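Local coordinates for fibronectin type-III domain-containing protein (Caldanaerobacter subterraneus subsp. tengcongensis, PDB 7JGU), which is of unknown function but contains a fibronectin type III-like beta-sandwich domain, extremely heat-stable in its natural form, probably a structural module of a longer exported protein, at residues P4-G9 / P79-T84; V8-E13 / L22-S27; Y38-S43 / T68-A73. One frame throughout, in Å; residues are numbered along the deposited sequence.

Contact 1 of 3, residues P4-G9 / P79-T84; sequences PDEPVG and PSNFVT
Ser80 presses its short side chain against the carbonyls of Pro4 and Asp5. Its CB lies 3.4 Å from Pro4 O and 3.3 Å from Asp5 O, both van der Waals approaches. With chi1 at 69°, OG stands between the backbone N and carbonyl carbon of Ser80 and turns back on its own segment, donating a hydrogen bond of 2.8 Å from Ser80 OG to Asn81 O. This donor is tilted 29° from the carbonyl plane of Asn81. The same OG also receives the backbone N-H of Ala73, while across the contact Pro7 CD rests 3.7 Å from Ser80 OG. The buried hydroxyl is therefore used as both donor and acceptor, and its rotation is fixed.

Farther along, the extended arm of Glu6 brings OE1 to 3.5 Å from Asn81 CB, in the conformer given for Asn81. Its approach to Val83 is too close for the modelled Val83 conformer and remains doubtful. The touching parts, 4-7 and 79-83, run 16° apart, yet the backbones share no hydrogen bonds; the 326 Å² buried between the segments comes from side-chain and carbonyl contacts. Asp5 and Val8 instead bond to the backbones of Lys30 and Ser27. Pro4 and Pro7 lean on Ala73 and Leu71 of strand 66-75, so the lead-in to strand 11-15 passes over the neighbouring strands 66-75 and 78-88 of the four-stranded sheet.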
loop_
_atom_site.group_PDB
_atom_site.type_symbol
_atom_site.label_atom_id
_atom_site.label_comp_id
_atom_site.label_asym_id
_atom_site.label_seq_id
_atom_site.Cartn_x
_atom_site.Cartn_y
_atom_site.Cartn_z
ATOM N N PRO A 4 8.407 -9.248 -10.908
ATOM C CA PRO A 4 7.204 -8.593 -11.412
ATOM C C PRO A 4 7.487 -7.171 -11.834
ATOM O O PRO A 4 8.466 -6.535 -11.422
ATOM C CB PRO A 4 6.250 -8.603 -10.214
ATOM C CG PRO A 4 6.836 -9.602 -9.252
ATOM C CD PRO A 4 8.302 -9.545 -9.470
ATOM N N ASP A 5 6.573 -6.665 -12.647
ATOM C CA ASP A 5 6.534 -5.246 -12.926
ATOM C C ASP A 5 6.271 -4.474 -11.634
ATOM O O ASP A 5 5.750 -4.999 -10.653
ATOM C CB ASP A 5 5.386 -4.943 -13.887
ATOM C CG ASP A 5 5.680 -5.319 -15.338
ATOM O OD1 ASP A 5 6.790 -5.776 -15.659
ATOM O OD2 ASP A 5 4.773 -5.152 -16.179
ATOM N N GLU A 6 6.628 -3.213 -11.642
ATOM C CA GLU A 6 6.212 -2.324 -10.557
ATOM C C GLU A 6 4.711 -2.067 -10.653
ATOM O O GLU A 6 4.202 -1.821 -11.751
ATOM C CB GLU A 6 7.001 -1.033 -10.739
ATOM C CG GLU A 6 6.887 -0.037 -9.655
ATOM C CD GLU A 6 7.682 1.233 -9.955
ATOM O OE1 GLU A 6 8.888 1.127 -10.267
ATOM O OE2 GLU A 6 7.105 2.335 -9.884
ATOM N N PRO A 7 3.957 -2.134 -9.543
ATOM C CA PRO A 7 2.541 -1.765 -9.608
ATOM C C PRO A 7 2.381 -0.316 -10.009
ATOM O O PRO A 7 3.219 0.528 -9.700
ATOM C CB PRO A 7 2.035 -2.008 -8.179
ATOM C CG PRO A 7 2.989 -2.983 -7.603
ATOM C CD PRO A 7 4.326 -2.609 -8.191
ATOM N N VAL A 8 1.260 -0.057 -10.665
ATOM C CA VAL A 8 0.851 1.288 -11.032
ATOM C C VAL A 8 -0.553 1.504 -10.496
ATOM O O VAL A 8 -1.193 0.586 -9.981
ATOM C CB VAL A 8 0.949 1.554 -12.549
ATOM C CG1 VAL A 8 2.408 1.446 -12.999
ATOM C CG2 VAL A 8 0.083 0.591 -13.336
ATOM N N GLY A 9 -1.028 2.736 -10.609
ATOM C CA GLY A 9 -2.338 3.052 -10.081
ATOM C C GLY A 9 -2.461 2.830 -8.589
ATOM O O GLY A 9 -3.534 2.439 -8.119
ATOM N N PRO A 79 11.446 -9.155 -5.818
ATOM C CA PRO A 79 10.457 -8.074 -5.798
ATOM C C PRO A 79 10.638 -7.100 -6.943
ATOM O O PRO A 79 11.718 -6.993 -7.524
ATOM C CB PRO A 79 10.775 -7.384 -4.468
ATOM C CG PRO A 79 12.278 -7.527 -4.355
ATOM C CD PRO A 79 12.636 -8.832 -5.013
ATOM N N SER A 80 9.575 -6.370 -7.258
ATOM C CA SER A 80 9.665 -5.194 -8.103
ATOM C C SER A 80 10.310 -4.049 -7.325
ATOM O O SER A 80 10.630 -4.171 -6.150
ATOM C CB SER A 80 8.253 -4.757 -8.491
ATOM O OG SER A 80 7.546 -4.239 -7.357
ATOM N N ASN A 81 10.488 -2.905 -7.989
ATOM C CA ASN A 81 10.807 -1.686 -7.255
ATOM C C ASN A 81 9.603 -1.219 -6.425
ATOM O O ASN A 81 8.462 -1.636 -6.646
ATOM C CB ASN A 81 11.223 -0.566 -8.214
ATOM C CG ASN A 81 12.649 -0.723 -8.714
ATOM O OD1 ASN A 81 13.331 -1.704 -8.401
ATOM N ND2 ASN A 81 13.105 0.241 -9.503
ATOM N N PHE A 82 9.872 -0.339 -5.465
ATOM C CA PHE A 82 8.841 0.232 -4.617
ATOM C C PHE A 82 8.130 1.398 -5.293
ATOM O O PHE A 82 8.748 2.199 -6.002
ATOM C CB PHE A 82 9.476 0.809 -3.351
ATOM C CG PHE A 82 9.913 -0.210 -2.354
ATOM C CD1 PHE A 82 9.016 -0.743 -1.450
ATOM C CD2 PHE A 82 11.230 -0.613 -2.296
ATOM C CE1 PHE A 82 9.427 -1.689 -0.520
ATOM C CE2 PHE A 82 11.639 -1.538 -1.370
ATOM C CZ PHE A 82 10.735 -2.070 -0.474
ATOM N N VAL A 83 6.836 1.522 -5.006
ATOM C CA VAL A 83 6.043 2.686 -5.391
ATOM C C VAL A 83 5.334 3.187 -4.147
ATOM O O VAL A 83 4.996 2.408 -3.261
ATOM C CB VAL A 83 5.032 2.383 -6.509
ATOM C CG1 VAL A 83 5.764 1.848 -7.691
ATOM C CG2 VAL A 83 3.983 1.397 -6.054
ATOM N N THR A 84 5.133 4.497 -4.066
ATOM C CA THR A 84 4.501 5.089 -2.891
ATOM C C THR A 84 3.245 5.865 -3.250
ATOM O O THR A 84 3.052 6.292 -4.384
ATOM C CB THR A 84 5.460 5.986 -2.089
ATOM O OG1 THR A 84 5.885 7.082 -2.910
ATOM C CG2 THR A 84 6.661 5.204 -1.581
#

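Contact 2 of 3, residues V8-E13 / L22-S27; sequences VGFWVE and LLLTWS. Unlike the reference sequence in segment 22-27: Leu23 (reference Arg), Thr25 (reference Arg).
Val8 O takes two donors from Ser27. The backbone N-H arrives at 3.0 Å (Ser27 N to Val8 O), nearly in line with the carbonyl; Ser27 OG, in the conformer given, donates from above the carbonyl plane at 2.9 Å to Val8 O. Gly9 O has no N-H donor in these segments: it meets the CA-H of Trp26 (Trp26 CA to Gly9 O 3.5 Å, 170° at the hydrogen) and lies over one face of the Trp11 ring. Regular pairing follows, Trp11 with Thr25 and Glu13 with Leu23 each exchanging two backbone bonds, the straightest being Leu23 N to Glu13 O (2.9 Å, 175°). This is the first hairpin of the fibronectin type III sandwich, strands 11-15 and 21-25; the segments 11-13 and 22-25 run antiparallel, 155° between their directions. Leu23 and Thr25 both replace arginines of the reference sequence; Thr25 OG1 is hydrogen-bonded to Leu54 O. On the core side, Phe10 CE1 meets Leu24 CG at 4.0 Å, and its ring edge faces Thr25 O (Phe10 CD1 to Thr25 O 3.4 Å). An alanine at Phe10 would remove the ring and is likely to open a gap beside Leu24. Val12 CG1 touches Leu22 CD1 at 3.8 Å.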
loop_
_atom_site.group_PDB
_atom_site.type_symbol
_atom_site.label_atom_id
_atom_site.label_comp_id
_atom_site.label_asym_id
_atom_site.label_seq_id
_atom_site.Cartn_x
_atom_site.Cartn_y
_atom_site.Cartn_z
ATOM N N VAL A 8 1.260 -0.057 -10.665
ATOM C CA VAL A 8 0.851 1.288 -11.032
ATOM C C VAL A 8 -0.553 1.504 -10.496
ATOM O O VAL A 8 -1.193 0.586 -9.981
ATOM C CB VAL A 8 0.949 1.554 -12.549
ATOM C CG1 VAL A 8 2.408 1.446 -12.999
ATOM C CG2 VAL A 8 0.083 0.591 -13.336
ATOM N N GLY A 9 -1.028 2.736 -10.609
ATOM C CA GLY A 9 -2.338 3.052 -10.081
ATOM C C GLY A 9 -2.461 2.830 -8.589
ATOM O O GLY A 9 -3.534 2.439 -8.119
ATOM N N PHE A 10 -1.391 3.056 -7.834
ATOM C CA PHE A 10 -1.406 2.849 -6.384
ATOM C C PHE A 10 -2.037 4.079 -5.758
ATOM O O PHE A 10 -1.477 5.178 -5.834
ATOM C CB PHE A 10 0.012 2.651 -5.868
ATOM C CG PHE A 10 0.120 2.405 -4.388
ATOM C CD1 PHE A 10 -0.897 1.803 -3.687
ATOM C CD2 PHE A 10 1.269 2.760 -3.718
ATOM C CE1 PHE A 10 -0.754 1.581 -2.313
ATOM C CE2 PHE A 10 1.403 2.544 -2.377
ATOM C CZ PHE A 10 0.406 1.935 -1.691
ATOM N N TRP A 11 -3.213 3.904 -5.182
ATOM C CA TRP A 11 -4.001 4.983 -4.617
ATOM C C TRP A 11 -4.367 4.653 -3.183
ATOM O O TRP A 11 -4.634 3.504 -2.842
ATOM C CB TRP A 11 -5.285 5.158 -5.419
ATOM C CG TRP A 11 -5.029 5.446 -6.874
ATOM C CD1 TRP A 11 -3.994 6.170 -7.402
ATOM C CD2 TRP A 11 -5.804 4.999 -7.989
ATOM N NE1 TRP A 11 -4.083 6.204 -8.763
ATOM C CE2 TRP A 11 -5.181 5.481 -9.159
ATOM C CE3 TRP A 11 -6.957 4.218 -8.114
ATOM C CZ2 TRP A 11 -5.685 5.233 -10.432
ATOM C CZ3 TRP A 11 -7.452 3.962 -9.380
ATOM C CH2 TRP A 11 -6.820 4.469 -10.525
ATOM N N VAL A 12 -4.414 5.690 -2.361
ATOM C CA VAL A 12 -4.794 5.582 -0.967
ATOM C C VAL A 12 -6.077 6.381 -0.839
ATOM O O VAL A 12 -6.082 7.587 -1.102
ATOM C CB VAL A 12 -3.692 6.130 -0.055
ATOM C CG1 VAL A 12 -4.105 6.066 1.406
ATOM C CG2 VAL A 12 -2.392 5.374 -0.265
ATOM N N GLU A 13 -7.162 5.709 -0.476
ATOM C CA GLU A 13 -8.500 6.259 -0.572
ATOM C C GLU A 13 -9.152 6.308 0.799
ATOM O O GLU A 13 -8.936 5.443 1.651
ATOM C CB GLU A 13 -9.367 5.422 -1.527
ATOM C CG GLU A 13 -8.921 5.494 -2.987
ATOM C CD GLU A 13 -9.508 4.381 -3.830
ATOM O OE1 GLU A 13 -10.453 3.719 -3.353
ATOM O OE2 GLU A 13 -9.022 4.164 -4.961
ATOM N N LEU A 22 -7.781 3.538 6.072
ATOM C CA LEU A 22 -7.554 3.923 4.686
ATOM C C LEU A 22 -7.606 2.677 3.819
ATOM O O LEU A 22 -7.201 1.594 4.255
ATOM C CB LEU A 22 -6.197 4.612 4.510
ATOM C CG LEU A 22 -6.120 6.012 5.128
ATOM C CD1 LEU A 22 -4.672 6.507 5.144
ATOM C CD2 LEU A 22 -7.023 6.980 4.388
ATOM N N LEU A 23 -8.090 2.841 2.590
ATOM C CA LEU A 23 -8.179 1.754 1.624
ATOM C C LEU A 23 -7.111 1.953 0.572
ATOM O O LEU A 23 -7.111 2.951 -0.147
ATOM C CB LEU A 23 -9.560 1.725 0.992
ATOM C CG LEU A 23 -9.730 0.683 -0.115
ATOM C CD1 LEU A 23 -9.447 -0.720 0.377
ATOM C CD2 LEU A 23 -11.141 0.739 -0.660
ATOM N N LEU A 24 -6.175 1.045 0.532
ATOM C CA LEU A 24 -5.144 1.054 -0.498
ATOM C C LEU A 24 -5.586 0.177 -1.658
ATOM O O LEU A 24 -6.111 -0.910 -1.453
ATOM C CB LEU A 24 -3.855 0.466 0.077
ATOM C CG LEU A 24 -3.016 1.394 0.946
ATOM C CD1 LEU A 24 -3.820 2.040 2.061
ATOM C CD2 LEU A 24 -1.821 0.651 1.502
ATOM N N THR A 25 -5.341 0.641 -2.875
ATOM C CA THR A 25 -5.640 -0.169 -4.041
ATOM C C THR A 25 -4.575 0.065 -5.097
ATOM O O THR A 25 -3.892 1.093 -5.109
ATOM C CB THR A 25 -7.025 0.118 -4.616
ATOM O OG1 THR A 25 -7.368 -0.931 -5.525
ATOM C CG2 THR A 25 -7.032 1.422 -5.362
ATOM N N TRP A 26 -4.433 -0.908 -5.984
ATOM C CA TRP A 26 -3.412 -0.842 -7.017
ATOM C C TRP A 26 -3.835 -1.738 -8.173
ATOM O O TRP A 26 -4.753 -2.550 -8.065
ATOM C CB TRP A 26 -2.022 -1.244 -6.478
ATOM C CG TRP A 26 -2.035 -2.573 -5.810
ATOM C CD1 TRP A 26 -1.836 -3.788 -6.393
ATOM C CD2 TRP A 26 -2.294 -2.840 -4.424
ATOM N NE1 TRP A 26 -1.963 -4.774 -5.476
ATOM C CE2 TRP A 26 -2.224 -4.231 -4.251
ATOM C CE3 TRP A 26 -2.581 -2.036 -3.322
ATOM C CZ2 TRP A 26 -2.439 -4.845 -3.037
ATOM C CZ3 TRP A 26 -2.775 -2.645 -2.113
ATOM C CH2 TRP A 26 -2.724 -4.033 -1.979
ATOM N N SER A 27 -3.114 -1.607 -9.275
ATOM C CA SER A 27 -3.472 -2.366 -10.461
ATOM C C SER A 27 -2.929 -3.792 -10.395
ATOM O O SER A 27 -1.941 -4.081 -9.732
ATOM C CB SER A 27 -2.910 -1.685 -11.700
ATOM O OG SER A 27 -1.495 -1.756 -11.686
#

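Contact 3 of 3, residues Y38-S43 / T68-A73; sequences YLVSDS and TFALIA. Unlike the reference sequence in segment 68-73: Ile72 (reference Arg).
Tyr38 exchanges two backbone bonds with Ala70: Tyr38 N to Ala70 O at 2.8 Å, and Ala70 N to Tyr38 O at 2.9 Å. Its CG, beside the backbone N at chi1 -60°, turns the ring toward Ile72, with Ala70 O at the ring edge, in plane. Farther out, Tyr38 CE1 meets CG1 of Ile72, in the conformer given, at 4.1 Å; Ile72 replaces an arginine of the reference sequence. Tyr38 O also lies near the plane of the Phe69 ring, at its edge (Phe69 CD1 to Tyr38 O 3.6 Å).

Leu39 points to the opposite face of the sheet, with Phe69. The two side chains meet at an oblique angle, Leu39 CD1 coming within 3.9 Å of Phe69 CE1. At Val40 the strands begin to part. Val40 N still bonds to Thr68 O at 2.9 Å, but the return link goes through a water, which donates to Val40 O (2.6 Å) and accepts from Thr68 N. Val40 CG2 touches Thr68 CG2 at 3.8 Å, while Thr68 OG1 is bonded to Ser86 OG.

The axes of the segments 38-41 and 68-73 make 138°, a strongly twisted antiparallel pair. Strands 34-41 and 66-75 are the central pair of the four-stranded sheet, with 44-51 flanking the former and 78-88 the latter; Tyr45 packs on Tyr38, Val40 and Ala70.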
loop_
_atom_site.group_PDB
_atom_site.type_symbol
_atom_site.label_atom_id
_atom_site.label_comp_id
_atom_site.label_asym_id
_atom_site.label_seq_id
_atom_site.Cartn_x
_atom_site.Cartn_y
_atom_site.Cartn_z
ATOM N N TYR A 38 4.109 -1.379 3.108
ATOM C CA TYR A 38 4.864 -0.791 4.202
ATOM C C TYR A 38 4.320 0.596 4.505
ATOM O O TYR A 38 3.866 1.308 3.614
ATOM C CB TYR A 38 6.338 -0.650 3.827
ATOM C CG TYR A 38 6.989 -1.969 3.491
ATOM C CD1 TYR A 38 6.845 -2.522 2.231
ATOM C CD2 TYR A 38 7.734 -2.654 4.434
ATOM C CE1 TYR A 38 7.426 -3.731 1.922
ATOM C CE2 TYR A 38 8.335 -3.871 4.130
ATOM C CZ TYR A 38 8.171 -4.400 2.870
ATOM O OH TYR A 38 8.762 -5.590 2.534
ATOM N N LEU A 39 4.410 0.978 5.769
ATOM C CA LEU A 39 4.181 2.341 6.204
ATOM C C LEU A 39 5.496 3.101 6.143
ATOM O O LEU A 39 6.521 2.626 6.633
ATOM C CB LEU A 39 3.678 2.320 7.644
ATOM C CG LEU A 39 3.475 3.691 8.266
ATOM C CD1 LEU A 39 2.326 4.389 7.589
ATOM C CD2 LEU A 39 3.222 3.573 9.757
ATOM N N VAL A 40 5.470 4.280 5.555
ATOM C CA VAL A 40 6.628 5.162 5.538
ATOM C C VAL A 40 6.537 6.000 6.810
ATOM O O VAL A 40 5.652 6.844 6.945
ATOM C CB VAL A 40 6.647 6.024 4.272
ATOM C CG1 VAL A 40 7.912 6.837 4.210
ATOM C CG2 VAL A 40 6.512 5.144 3.040
ATOM N N SER A 41 7.411 5.713 7.766
ATOM C CA SER A 41 7.353 6.305 9.096
ATOM C C SER A 41 8.771 6.672 9.490
ATOM O O SER A 41 9.666 5.829 9.437
ATOM C CB SER A 41 6.774 5.281 10.072
ATOM O OG SER A 41 7.049 5.610 11.411
ATOM N N ASP A 42 8.976 7.928 9.891
ATOM C CA ASP A 42 10.312 8.400 10.244
ATOM C C ASP A 42 11.310 8.075 9.134
ATOM O O ASP A 42 12.450 7.692 9.386
ATOM C CB ASP A 42 10.748 7.815 11.586
ATOM N N SER A 43 10.853 8.215 7.888
ATOM C CA SER A 43 11.674 8.006 6.692
ATOM C C SER A 43 12.294 6.606 6.629
ATOM O O SER A 43 13.366 6.407 6.038
ATOM C CB SER A 43 12.732 9.102 6.527
ATOM O OG SER A 43 12.136 10.311 6.059
ATOM N N THR A 68 1.728 7.851 4.375
ATOM C CA THR A 68 2.375 7.462 3.137
ATOM C C THR A 68 2.705 5.990 3.229
ATOM O O THR A 68 3.226 5.527 4.253
ATOM C CB THR A 68 3.632 8.291 2.889
ATOM O OG1 THR A 68 3.282 9.683 2.840
ATOM C CG2 THR A 68 4.282 7.899 1.576
ATOM N N PHE A 69 2.430 5.272 2.145
ATOM C CA PHE A 69 2.659 3.840 2.066
ATOM C C PHE A 69 3.551 3.515 0.885
ATOM O O PHE A 69 3.557 4.222 -0.107
ATOM C CB PHE A 69 1.338 3.080 1.929
ATOM C CG PHE A 69 0.395 3.312 3.071
ATOM C CD1 PHE A 69 0.499 2.559 4.222
ATOM C CD2 PHE A 69 -0.558 4.319 3.023
ATOM C CE1 PHE A 69 -0.346 2.785 5.294
ATOM C CE2 PHE A 69 -1.402 4.543 4.096
ATOM C CZ PHE A 69 -1.300 3.772 5.217
ATOM N N ALA A 70 4.279 2.417 1.010
ATOM C CA ALA A 70 5.117 1.873 -0.048
ATOM C C ALA A 70 4.618 0.480 -0.389
ATOM O O ALA A 70 4.208 -0.275 0.487
ATOM C CB ALA A 70 6.581 1.829 0.351
ATOM N N LEU A 71 4.640 0.151 -1.668
ATOM C CA LEU A 71 4.100 -1.090 -2.195
ATOM C C LEU A 71 5.121 -1.721 -3.117
ATOM O O LEU A 71 5.777 -1.023 -3.888
ATOM C CB LEU A 71 2.852 -0.765 -3.002
ATOM C CG LEU A 71 2.150 -1.888 -3.729
ATOM C CD1 LEU A 71 1.428 -2.819 -2.776
ATOM C CD2 LEU A 71 1.157 -1.289 -4.724
ATOM N N ILE A 72 5.258 -3.042 -3.004
ATOM C CA ILE A 72 6.019 -3.844 -3.955
ATOM C C ILE A 72 5.170 -5.016 -4.417
ATOM O O ILE A 72 4.273 -5.485 -3.708
ATOM C CB ILE A 72 7.343 -4.381 -3.395
ATOM C CG1 ILE A 72 7.177 -4.880 -1.956
ATOM C CG2 ILE A 72 8.374 -3.309 -3.449
ATOM C CD1 ILE A 72 8.290 -5.820 -1.492
ATOM N N ALA A 73 5.504 -5.522 -5.604
ATOM C CA ALA A 73 4.992 -6.794 -6.087
ATOM C C ALA A 73 6.126 -7.805 -5.970
ATOM O O ALA A 73 7.288 -7.462 -6.162
ATOM C CB ALA A 73 4.570 -6.680 -7.541
HETATM O O HOH W 1 3.185 7.803 6.858
#

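How the contacts relate
The three contacts surround one sandwich core, their centres each about 12 Å apart. Contact 2 ties together two strands of the three-stranded sheet and contact 3 two of the four-stranded sheet; they meet through the core, where Trp26 CG lies 3.6 Å from Leu71 CD2 and Leu24 CD2 lies 3.8 Å from Phe69 CG. Contact 1 bridges them: it shares Val8 and Gly9 with contact 2, and through 79-84 it adjoins contact 3 in the four-stranded sheet, with probable hydrogen bonds from Ser80 N to Ala73 O and from Leu71 N to Val83 O, each 2.8 Å. Bound pentaethylene glycol, probably from crystallisation, lies about 3 Å from the Tyr38 side chain, and about 4 Å from that of Phe82.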